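Local coordinates for protein malonate decarboxylase subunit alpha (Acinetobacter baumannii ATCC 17978, PDB 6MPR) that probably transfers the acyl carrier protein from its acetyl thioester to malonate, as the alpha subunit of malonate decarboxylase, which splits malonate into acetate and carbon dioxide, at residues V263-H268 with Y359-F364; A276-L281 with N301-L306; R296-N301 with G313-V318. All blocks are in the same frame, centred on the assembly; numbering follows the deposited sequence.

Contact 1 (V263-H268 with Y359-F364); sequences VQSLNH and YAVDLF
Ser265 tucks OG between its own N and carbonyl carbon (chi1 54°), and Asp362 carries its carboxylate back beside its own N (chi1 -73°); with these rotations each side chain meets backbone of the opposite segment. Ser265 OG accepts the N-H of Asp362 at 2.9 Å, a short reach that suits a small hydroxyl lying over the CA of Val361. Asp362 OD2 takes the N-H of Gln264 on its anti side, 2.9 Å from N and nearly straight, while OD1 is held by Thr405. Further along, Asn267 N binds Leu363 O at 3.0 Å, joining strands 265-268 and 363-366 in parallel within a Rossmann-like sheet. Leu363 puts CD2 3.9 Å from Leu266 CB, with Val263 crossing it, and this apolar face, formed by Leu266 and Leu363, meets helix 244-261. On the face of Asn267 and Phe364, the amide lies nearly coplanar with the ring (10°), and Asn267 OD1 sits at the ring's edge, 3.2 Å from Phe364 CD1. Asn267 ND2 donates to Thr299 O, which settles the amide's orientation. Ser265 and Asp362 thus add side-chain-to-backbone bonds just before the regular pairing begins, and the oxygen of Asn267 faces the weakly positive rim of an aromatic ring.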
loop_
_atom_site.group_PDB
_atom_site.type_symbol
_atom_site.label_atom_id
_atom_site.label_comp_id
_atom_site.label_asym_id
_atom_site.label_seq_id
_atom_site.Cartn_x
_atom_site.Cartn_y
_atom_site.Cartn_z
ATOM N N VAL A 263 -9.792 9.206 -18.518
ATOM C CA VAL A 263 -9.093 9.203 -17.231
ATOM C C VAL A 263 -9.860 10.075 -16.245
ATOM O O VAL A 263 -10.005 11.282 -16.455
ATOM C CB VAL A 263 -7.650 9.692 -17.401
ATOM C CG1 VAL A 263 -6.938 9.812 -16.046
ATOM C CG2 VAL A 263 -6.887 8.768 -18.361
ATOM N N GLN A 264 -10.357 9.461 -15.170
ATOM C CA GLN A 264 -11.095 10.146 -14.114
ATOM C C GLN A 264 -10.235 10.523 -12.923
ATOM O O GLN A 264 -10.568 11.482 -12.210
ATOM C CB GLN A 264 -12.233 9.267 -13.577
ATOM C CG GLN A 264 -13.177 8.720 -14.611
ATOM C CD GLN A 264 -13.855 9.827 -15.365
ATOM O OE1 GLN A 264 -14.569 10.641 -14.778
ATOM N NE2 GLN A 264 -13.618 9.885 -16.678
ATOM N N SER A 265 -9.174 9.761 -12.658
ATOM C CA SER A 265 -8.378 9.920 -11.444
ATOM C C SER A 265 -6.907 9.773 -11.796
ATOM O O SER A 265 -6.550 8.987 -12.678
ATOM C CB SER A 265 -8.775 8.884 -10.385
ATOM O OG SER A 265 -8.704 7.569 -10.904
ATOM N N LEU A 266 -6.050 10.528 -11.108
ATOM C CA LEU A 266 -4.659 10.551 -11.547
ATOM C C LEU A 266 -3.770 11.210 -10.504
ATOM O O LEU A 266 -4.237 11.906 -9.594
ATOM C CB LEU A 266 -4.515 11.289 -12.889
ATOM C CG LEU A 266 -4.663 12.819 -12.907
ATOM C CD1 LEU A 266 -4.345 13.316 -14.298
ATOM C CD2 LEU A 266 -6.071 13.310 -12.485
ATOM N N ASN A 267 -2.474 10.952 -10.653
ATOM C CA ASN A 267 -1.401 11.701 -10.018
ATOM C C ASN A 267 -0.514 12.324 -11.094
ATOM O O ASN A 267 -0.271 11.719 -12.144
ATOM C CB ASN A 267 -0.581 10.788 -9.113
ATOM C CG ASN A 267 0.699 11.443 -8.601
ATOM O OD1 ASN A 267 1.796 11.139 -9.084
ATOM N ND2 ASN A 267 0.568 12.317 -7.595
ATOM N N HIS A 268 -0.055 13.543 -10.830
ATOM C CA HIS A 268 0.949 14.228 -11.637
ATOM C C HIS A 268 2.263 14.251 -10.873
ATOM O O HIS A 268 2.299 14.744 -9.740
ATOM C CB HIS A 268 0.577 15.685 -11.917
ATOM C CG HIS A 268 -0.439 15.878 -12.993
ATOM N ND1 HIS A 268 -0.887 17.130 -13.350
ATOM C CD2 HIS A 268 -1.062 15.001 -13.811
ATOM C CE1 HIS A 268 -1.761 17.012 -14.339
ATOM N NE2 HIS A 268 -1.872 15.731 -14.646
ATOM N N TYR A 359 -3.323 1.898 -6.099
ATOM C CA TYR A 359 -4.459 0.999 -6.254
ATOM C C TYR A 359 -5.733 1.667 -6.742
ATOM O O TYR A 359 -6.621 0.963 -7.231
ATOM C CB TYR A 359 -4.779 0.320 -4.916
ATOM C CG TYR A 359 -4.167 -1.033 -4.719
ATOM C CD1 TYR A 359 -4.484 -2.089 -5.559
ATOM C CD2 TYR A 359 -3.305 -1.273 -3.672
ATOM C CE1 TYR A 359 -3.935 -3.344 -5.364
ATOM C CE2 TYR A 359 -2.763 -2.522 -3.467
ATOM C CZ TYR A 359 -3.086 -3.550 -4.318
ATOM O OH TYR A 359 -2.551 -4.792 -4.113
ATOM N N ALA A 360 -5.876 2.981 -6.585
ATOM C CA ALA A 360 -7.171 3.623 -6.766
ATOM C C ALA A 360 -7.252 4.635 -7.901
ATOM O O ALA A 360 -8.366 5.058 -8.230
ATOM C CB ALA A 360 -7.606 4.319 -5.465
ATOM N N VAL A 361 -6.144 5.039 -8.520
ATOM C CA VAL A 361 -6.227 6.034 -9.584
ATOM C C VAL A 361 -5.934 5.395 -10.942
ATOM O O VAL A 361 -5.240 4.375 -11.057
ATOM C CB VAL A 361 -5.316 7.261 -9.362
ATOM C CG1 VAL A 361 -5.601 7.917 -8.003
ATOM C CG2 VAL A 361 -3.854 6.912 -9.533
ATOM N N ASP A 362 -6.469 6.036 -11.987
ATOM C CA ASP A 362 -6.343 5.526 -13.352
ATOM C C ASP A 362 -4.937 5.689 -13.911
ATOM O O ASP A 362 -4.534 4.925 -14.795
ATOM C CB ASP A 362 -7.286 6.276 -14.303
ATOM C CG ASP A 362 -8.735 5.922 -14.120
ATOM O OD1 ASP A 362 -9.056 4.844 -13.572
ATOM O OD2 ASP A 362 -9.572 6.729 -14.589
ATOM N N LEU A 363 -4.202 6.705 -13.467
ATOM C CA LEU A 363 -3.065 7.148 -14.258
ATOM C C LEU A 363 -2.002 7.795 -13.375
ATOM O O LEU A 363 -2.320 8.497 -12.405
ATOM C CB LEU A 363 -3.519 8.133 -15.351
ATOM C CG LEU A 363 -2.447 8.780 -16.256
ATOM C CD1 LEU A 363 -2.984 8.900 -17.676
ATOM C CD2 LEU A 363 -2.032 10.145 -15.725
ATOM N N PHE A 364 -0.743 7.533 -13.721
ATOM C CA PHE A 364 0.394 8.328 -13.301
ATOM C C PHE A 364 1.062 8.920 -14.536
ATOM O O PHE A 364 1.138 8.273 -15.587
ATOM C CB PHE A 364 1.425 7.480 -12.512
ATOM C CG PHE A 364 2.747 8.166 -12.320
ATOM C CD1 PHE A 364 2.866 9.236 -11.451
ATOM C CD2 PHE A 364 3.872 7.736 -13.005
ATOM C CE1 PHE A 364 4.072 9.866 -11.263
ATOM C CE2 PHE A 364 5.080 8.374 -12.841
ATOM C CZ PHE A 364 5.189 9.433 -11.958
#

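Contact 2 (A276-L281 with N301-L306); sequences AIELIL and NPHPTL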
loop_
_atom_site.group_PDB
_atom_site.type_symbol
_atom_site.label_atom_id
_atom_site.label_comp_id
_atom_site.label_asym_id
_atom_site.label_seq_id
_atom_site.Cartn_x
_atom_site.Cartn_y
_atom_site.Cartn_z
ATOM N N ALA A 276 1.728 22.673 -16.848
ATOM C CA ALA A 276 1.027 23.130 -18.047
ATOM C C ALA A 276 -0.291 22.389 -18.235
ATOM O O ALA A 276 -1.297 22.998 -18.616
ATOM C CB ALA A 276 1.926 22.972 -19.286
ATOM N N ILE A 277 -0.315 21.077 -17.973
ATOM C CA ILE A 277 -1.574 20.327 -18.058
ATOM C C ILE A 277 -2.609 20.924 -17.113
ATOM O O ILE A 277 -3.740 21.245 -17.512
ATOM C CB ILE A 277 -1.341 18.835 -17.737
ATOM C CG1 ILE A 277 -0.582 18.139 -18.865
ATOM C CG2 ILE A 277 -2.668 18.127 -17.487
ATOM C CD1 ILE A 277 -0.228 16.700 -18.533
ATOM N N GLU A 278 -2.231 21.068 -15.836
ATOM C CA GLU A 278 -3.131 21.623 -14.831
ATOM C C GLU A 278 -3.649 22.995 -15.246
ATOM O O GLU A 278 -4.838 23.295 -15.072
ATOM C CB GLU A 278 -2.408 21.696 -13.482
ATOM C CG GLU A 278 -1.912 20.322 -12.982
ATOM C CD GLU A 278 -0.896 20.387 -11.854
ATOM O OE1 GLU A 278 -0.785 21.431 -11.183
ATOM O OE2 GLU A 278 -0.195 19.367 -11.652
ATOM N N LEU A 279 -2.782 23.829 -15.826
ATOM C CA LEU A 279 -3.144 25.203 -16.167
ATOM C C LEU A 279 -3.885 25.346 -17.493
ATOM O O LEU A 279 -4.461 26.413 -17.741
ATOM C CB LEU A 279 -1.899 26.093 -16.181
ATOM C CG LEU A 279 -1.370 26.386 -14.774
ATOM C CD1 LEU A 279 -0.018 27.097 -14.827
ATOM C CD2 LEU A 279 -2.388 27.209 -13.993
ATOM N N ILE A 280 -3.915 24.324 -18.349
ATOM C CA ILE A 280 -4.698 24.429 -19.571
ATOM C C ILE A 280 -5.950 23.568 -19.541
ATOM O O ILE A 280 -6.735 23.621 -20.490
ATOM C CB ILE A 280 -3.875 24.133 -20.848
ATOM C CG1 ILE A 280 -3.518 22.654 -20.972
ATOM C CG2 ILE A 280 -2.652 25.035 -20.954
ATOM C CD1 ILE A 280 -2.932 22.294 -22.316
ATOM N N LEU A 281 -6.183 22.795 -18.484
ATOM C CA LEU A 281 -7.504 22.188 -18.341
ATOM C C LEU A 281 -8.626 23.212 -18.450
ATOM O O LEU A 281 -9.558 22.982 -19.234
ATOM C CB LEU A 281 -7.596 21.405 -17.025
ATOM C CG LEU A 281 -6.914 20.045 -17.025
ATOM C CD1 LEU A 281 -6.948 19.503 -15.611
ATOM C CD2 LEU A 281 -7.631 19.104 -17.998
ATOM N N ASN A 301 -0.270 16.746 -3.967
ATOM C CA ASN A 301 -0.152 17.831 -3.008
ATOM C C ASN A 301 -0.938 19.039 -3.515
ATOM O O ASN A 301 -1.425 19.050 -4.652
ATOM C CB ASN A 301 1.316 18.153 -2.747
ATOM C CG ASN A 301 1.917 17.242 -1.692
ATOM O OD1 ASN A 301 1.297 16.256 -1.292
ATOM N ND2 ASN A 301 3.122 17.562 -1.240
ATOM N N PRO A 302 -1.151 20.063 -2.660
ATOM C CA PRO A 302 -1.928 21.225 -3.153
ATOM C C PRO A 302 -1.111 22.136 -4.070
ATOM O O PRO A 302 -0.608 23.202 -3.685
ATOM C CB PRO A 302 -2.335 21.937 -1.858
ATOM C CG PRO A 302 -1.991 21.005 -0.735
ATOM C CD PRO A 302 -0.833 20.224 -1.232
ATOM N N HIS A 303 -0.951 21.698 -5.317
ATOM C CA HIS A 303 -0.191 22.475 -6.289
ATOM C C HIS A 303 -0.863 23.831 -6.464
ATOM O O HIS A 303 -2.069 23.877 -6.754
ATOM C CB HIS A 303 -0.165 21.774 -7.650
ATOM C CG HIS A 303 0.643 20.512 -7.693
ATOM N ND1 HIS A 303 0.906 19.847 -8.876
ATOM C CD2 HIS A 303 1.234 19.790 -6.712
ATOM C CE1 HIS A 303 1.630 18.770 -8.618
ATOM N NE2 HIS A 303 1.846 18.714 -7.316
ATOM N N PRO A 304 -0.144 24.950 -6.290
ATOM C CA PRO A 304 -0.751 26.236 -6.650
ATOM C C PRO A 304 -1.181 26.267 -8.098
ATOM O O PRO A 304 -2.160 26.950 -8.434
ATOM C CB PRO A 304 0.369 27.255 -6.359
ATOM C CG PRO A 304 1.198 26.572 -5.299
ATOM C CD PRO A 304 1.223 25.131 -5.775
ATOM N N THR A 305 -0.502 25.518 -8.973
ATOM C CA THR A 305 -0.904 25.530 -10.375
ATOM C C THR A 305 -2.213 24.791 -10.620
ATOM O O THR A 305 -2.749 24.885 -11.730
ATOM C CB THR A 305 0.189 24.935 -11.265
ATOM O OG1 THR A 305 0.525 23.610 -10.828
ATOM C CG2 THR A 305 1.421 25.816 -11.249
ATOM N N LEU A 306 -2.744 24.069 -9.622
ATOM C CA LEU A 306 -4.074 23.478 -9.733
ATOM C C LEU A 306 -5.194 24.445 -9.356
ATOM O O LEU A 306 -6.366 24.115 -9.553
ATOM C CB LEU A 306 -4.173 22.209 -8.857
ATOM C CG LEU A 306 -5.280 21.203 -9.185
ATOM C CD1 LEU A 306 -5.017 20.574 -10.552
ATOM C CD2 LEU A 306 -5.351 20.123 -8.096
HETATM O O HOH W 1 -5.167 24.810 -12.860
#
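Glu278 reaches out of helix 272-287, extended beyond CG, to gather donors from Thr305 and His303 in the loop between strand 297-299 and helix 307-311. Thr305 is the nearer of them: OG1 donates to Glu278 OE1 at 2.6 Å, from the syn side but 33° out of the carboxylate plane. With chi1 of 56°, Thr305 turns this hydroxyl to the glutamate and leaves CG2 for Leu279, so the two branches of a threonine serve a polar and an apolar neighbour at once. His303 comes in across the end of the glutamate at about a right angle; its ND1 donates to Glu278 OE2 at 3.0 Å, also syn, with a weaker, longer bond to OE1. The same OE2 also accepts from His268 on the preceding strand. Leu279, the third large contributor, lays CD2 against the carbonyl of Thr305, 3.3 Å from its O, and Leu279 CD1 lies 4.1 Å from Thr305 CG2. Leu306 closes in on the aliphatic part of Glu278, CD1 lying 4.0 Å from CG. A water bridges the backbones, donating to Glu278 O and to Thr305 O, each 2.7 Å away. The carboxylate is buried, yet one hydroxyl and two imidazole N-H groups share it; such donors would be expected to offset the cost of burying a carboxylate and to fix how both imidazoles are turned.

Contact 3 (R296-N301 with G313-V318); sequences RNWTLN and GWVESV
Arg296 and Glu316 form a salt bridge at the start of the pairing, in which NH1 donates to Glu316 OE2 at 3.0 Å. The carboxylate oxygen lies close to the guanidinium plane and is approached on its syn side, although the two flat groups are turned 52° against each other. A bend at chi3 (-71°) brings the arginine's end round to the glutamate, whose OE1 rests 3.2 Å from Arg296 CD. Beside it in the backbone the carbonyl O of Arg296 is gripped twice, by Glu316 N at 2.8 Å and by the longer bond from Ser317 N. Next along, Ser317 OG donates to a lone pair of Asn297 OD1 at 2.9 Å, in the plane of the amide carbonyl; a serine is short enough to fit beside its strand neighbour here. Trp298 N then binds Ser317 O at 2.9 Å. These bonds pair strands 297-299 and 317-319 in parallel, as expected of a beta-alpha-beta unit whose chain crosses over through helix 307-311. On the other face of the sheet the indole of Trp298 carries the apolar contact: Trp298 CD1 comes 3.7 Å from Val315 CG1, the two side chains crossing at about a right angle, and Val318 CG2 touches Trp298 CB. Val318 turns its second methyl, CG1, to Leu300, and Val315 reaches on to Ala309 and Ile310 of the crossover helix. Farther out, Cys295 O accepts from Trp298 NE1 and fixes the turn of the indole, whose ring meets His268 edge-to-face. Gln264 OE1, just before strand 265-268, accepts from Arg296 NE and steadies the guanidinium. One water donates to Trp298 O and to Ser317 OG, while Val152 of the second subunit packs against Asn297 and Ser317.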
loop_
_atom_site.group_PDB
_atom_site.type_symbol
_atom_site.label_atom_id
_atom_site.label_comp_id
_atom_site.label_asym_id
_atom_site.label_seq_id
_atom_site.Cartn_x
_atom_site.Cartn_y
_atom_site.Cartn_z
ATOM N N ARG A 296 -11.153 14.205 -12.397
ATOM C CA ARG A 296 -12.022 14.597 -11.291
ATOM C C ARG A 296 -11.383 14.383 -9.923
ATOM O O ARG A 296 -11.494 15.247 -9.042
ATOM C CB ARG A 296 -13.338 13.832 -11.374
ATOM C CG ARG A 296 -14.133 14.181 -12.616
ATOM C CD ARG A 296 -15.549 13.648 -12.534
ATOM N NE ARG A 296 -15.573 12.198 -12.647
ATOM C CZ ARG A 296 -15.972 11.373 -11.687
ATOM N NH1 ARG A 296 -16.403 11.859 -10.527
ATOM N NH2 ARG A 296 -15.949 10.061 -11.893
ATOM N N ASN A 297 -10.700 13.263 -9.725
ATOM C CA ASN A 297 -10.229 12.857 -8.405
ATOM C C ASN A 297 -8.719 12.699 -8.420
ATOM O O ASN A 297 -8.174 11.987 -9.266
ATOM C CB ASN A 297 -10.919 11.558 -7.990
ATOM C CG ASN A 297 -12.418 11.654 -8.120
ATOM O OD1 ASN A 297 -13.058 12.428 -7.409
ATOM N ND2 ASN A 297 -12.989 10.883 -9.038
ATOM N N TRP A 298 -8.041 13.354 -7.481
ATOM C CA TRP A 298 -6.595 13.444 -7.526
ATOM C C TRP A 298 -5.938 12.906 -6.258
ATOM O O TRP A 298 -6.470 13.038 -5.148
ATOM C CB TRP A 298 -6.167 14.903 -7.729
ATOM C CG TRP A 298 -6.652 15.542 -9.009
ATOM C CD1 TRP A 298 -7.948 15.854 -9.353
ATOM C CD2 TRP A 298 -5.834 15.980 -10.088
ATOM N NE1 TRP A 298 -7.976 16.448 -10.595
ATOM C CE2 TRP A 298 -6.688 16.550 -11.061
ATOM C CE3 TRP A 298 -4.453 15.951 -10.331
ATOM C CZ2 TRP A 298 -6.205 17.084 -12.257
ATOM C CZ3 TRP A 298 -3.979 16.479 -11.523
ATOM C CH2 TRP A 298 -4.855 17.045 -12.468
ATOM N N THR A 299 -4.770 12.301 -6.439
ATOM C CA THR A 299 -3.803 12.099 -5.369
ATOM C C THR A 299 -2.650 13.039 -5.685
ATOM O O THR A 299 -1.909 12.821 -6.657
ATOM C CB THR A 299 -3.335 10.646 -5.278
ATOM O OG1 THR A 299 -2.796 10.238 -6.545
ATOM C CG2 THR A 299 -4.490 9.737 -4.910
ATOM N N LEU A 300 -2.518 14.096 -4.888
ATOM C CA LEU A 300 -1.647 15.206 -5.265
ATOM C C LEU A 300 -1.445 16.115 -4.058
ATOM O O LEU A 300 -2.349 16.264 -3.235
ATOM C CB LEU A 300 -2.275 16.017 -6.415
ATOM C CG LEU A 300 -1.322 16.878 -7.248
ATOM C CD1 LEU A 300 -0.641 16.002 -8.302
ATOM C CD2 LEU A 300 -2.090 18.000 -7.889
ATOM N N ASN A 301 -0.270 16.746 -3.967
ATOM C CA ASN A 301 -0.152 17.831 -3.008
ATOM C C ASN A 301 -0.938 19.039 -3.515
ATOM O O ASN A 301 -1.425 19.050 -4.652
ATOM C CB ASN A 301 1.316 18.153 -2.747
ATOM C CG ASN A 301 1.917 17.242 -1.692
ATOM O OD1 ASN A 301 1.297 16.256 -1.292
ATOM N ND2 ASN A 301 3.122 17.562 -1.240
ATOM N N GLY A 313 -14.139 24.303 -11.313
ATOM C CA GLY A 313 -14.986 23.142 -11.090
ATOM C C GLY A 313 -14.519 21.839 -11.705
ATOM O O GLY A 313 -15.304 20.886 -11.740
ATOM N N TRP A 314 -13.272 21.757 -12.183
ATOM C CA TRP A 314 -12.779 20.495 -12.731
ATOM C C TRP A 314 -12.446 19.505 -11.630
ATOM O O TRP A 314 -12.685 18.300 -11.777
ATOM C CB TRP A 314 -11.518 20.710 -13.565
ATOM C CG TRP A 314 -11.772 21.366 -14.864
ATOM C CD1 TRP A 314 -12.057 22.684 -15.070
ATOM C CD2 TRP A 314 -11.747 20.747 -16.154
ATOM N NE1 TRP A 314 -12.226 22.921 -16.414
ATOM C CE2 TRP A 314 -12.032 21.751 -17.099
ATOM C CE3 TRP A 314 -11.507 19.444 -16.600
ATOM C CZ2 TRP A 314 -12.110 21.486 -18.467
ATOM C CZ3 TRP A 314 -11.578 19.181 -17.948
ATOM C CH2 TRP A 314 -11.882 20.198 -18.872
ATOM N N VAL A 315 -11.882 19.996 -10.532
ATOM C CA VAL A 315 -11.255 19.160 -9.520
ATOM C C VAL A 315 -12.274 18.899 -8.423
ATOM O O VAL A 315 -12.630 19.812 -7.665
ATOM C CB VAL A 315 -9.999 19.820 -8.946
ATOM C CG1 VAL A 315 -9.416 18.948 -7.850
ATOM C CG2 VAL A 315 -8.963 20.077 -10.043
ATOM N N GLU A 316 -12.702 17.638 -8.298
ATOM C CA GLU A 316 -13.719 17.272 -7.320
ATOM C C GLU A 316 -13.146 16.861 -5.976
ATOM O O GLU A 316 -13.779 17.111 -4.942
ATOM C CB GLU A 316 -14.602 16.158 -7.889
ATOM C CG GLU A 316 -15.467 16.751 -9.008
ATOM C CD GLU A 316 -16.288 15.739 -9.776
ATOM O OE1 GLU A 316 -16.775 16.110 -10.867
ATOM O OE2 GLU A 316 -16.448 14.590 -9.305
ATOM N N SER A 317 -11.960 16.265 -5.962
ATOM C CA SER A 317 -11.373 15.788 -4.722
ATOM C C SER A 317 -9.862 15.731 -4.883
ATOM O O SER A 317 -9.347 15.398 -5.956
ATOM C CB SER A 317 -11.920 14.408 -4.352
ATOM O OG SER A 317 -11.459 13.416 -5.260
ATOM N N VAL A 318 -9.158 16.062 -3.811
ATOM C CA VAL A 318 -7.706 15.913 -3.755
ATOM C C VAL A 318 -7.367 15.329 -2.400
ATOM O O VAL A 318 -7.736 15.907 -1.368
ATOM C CB VAL A 318 -6.971 17.252 -3.934
ATOM C CG1 VAL A 318 -5.454 17.048 -3.887
ATOM C CG2 VAL A 318 -7.383 17.932 -5.210
HETATM O O HOH W 2 -16.062 13.087 -7.342
HETATM O O HOH W 3 -9.140 12.295 -4.335
#

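How the contacts relate
Strand 265-268 belongs to contact 1, and its other edge pairs with strand 297-299 of contact 3, so the two contacts, with centres about 10 Å apart, bind four consecutive strands of one sheet; Gln264 O to Arg296 N, 2.8 Å, is one of the joining bonds. Contact 2 lies beside that sheet, its centre about 15 Å from that of contact 1 and 10 Å from that of contact 3. Its joint with contact 1 is the pair His268 ND1 and Glu278 OE2, 2.9 Å apart; it reaches contact 3 through Leu306 CG, 3.9 Å from Val315 CG2, besides sharing Asn301. Contacts 1 and 3 both touch the second subunit, whereas contact 2 stays within its own chain.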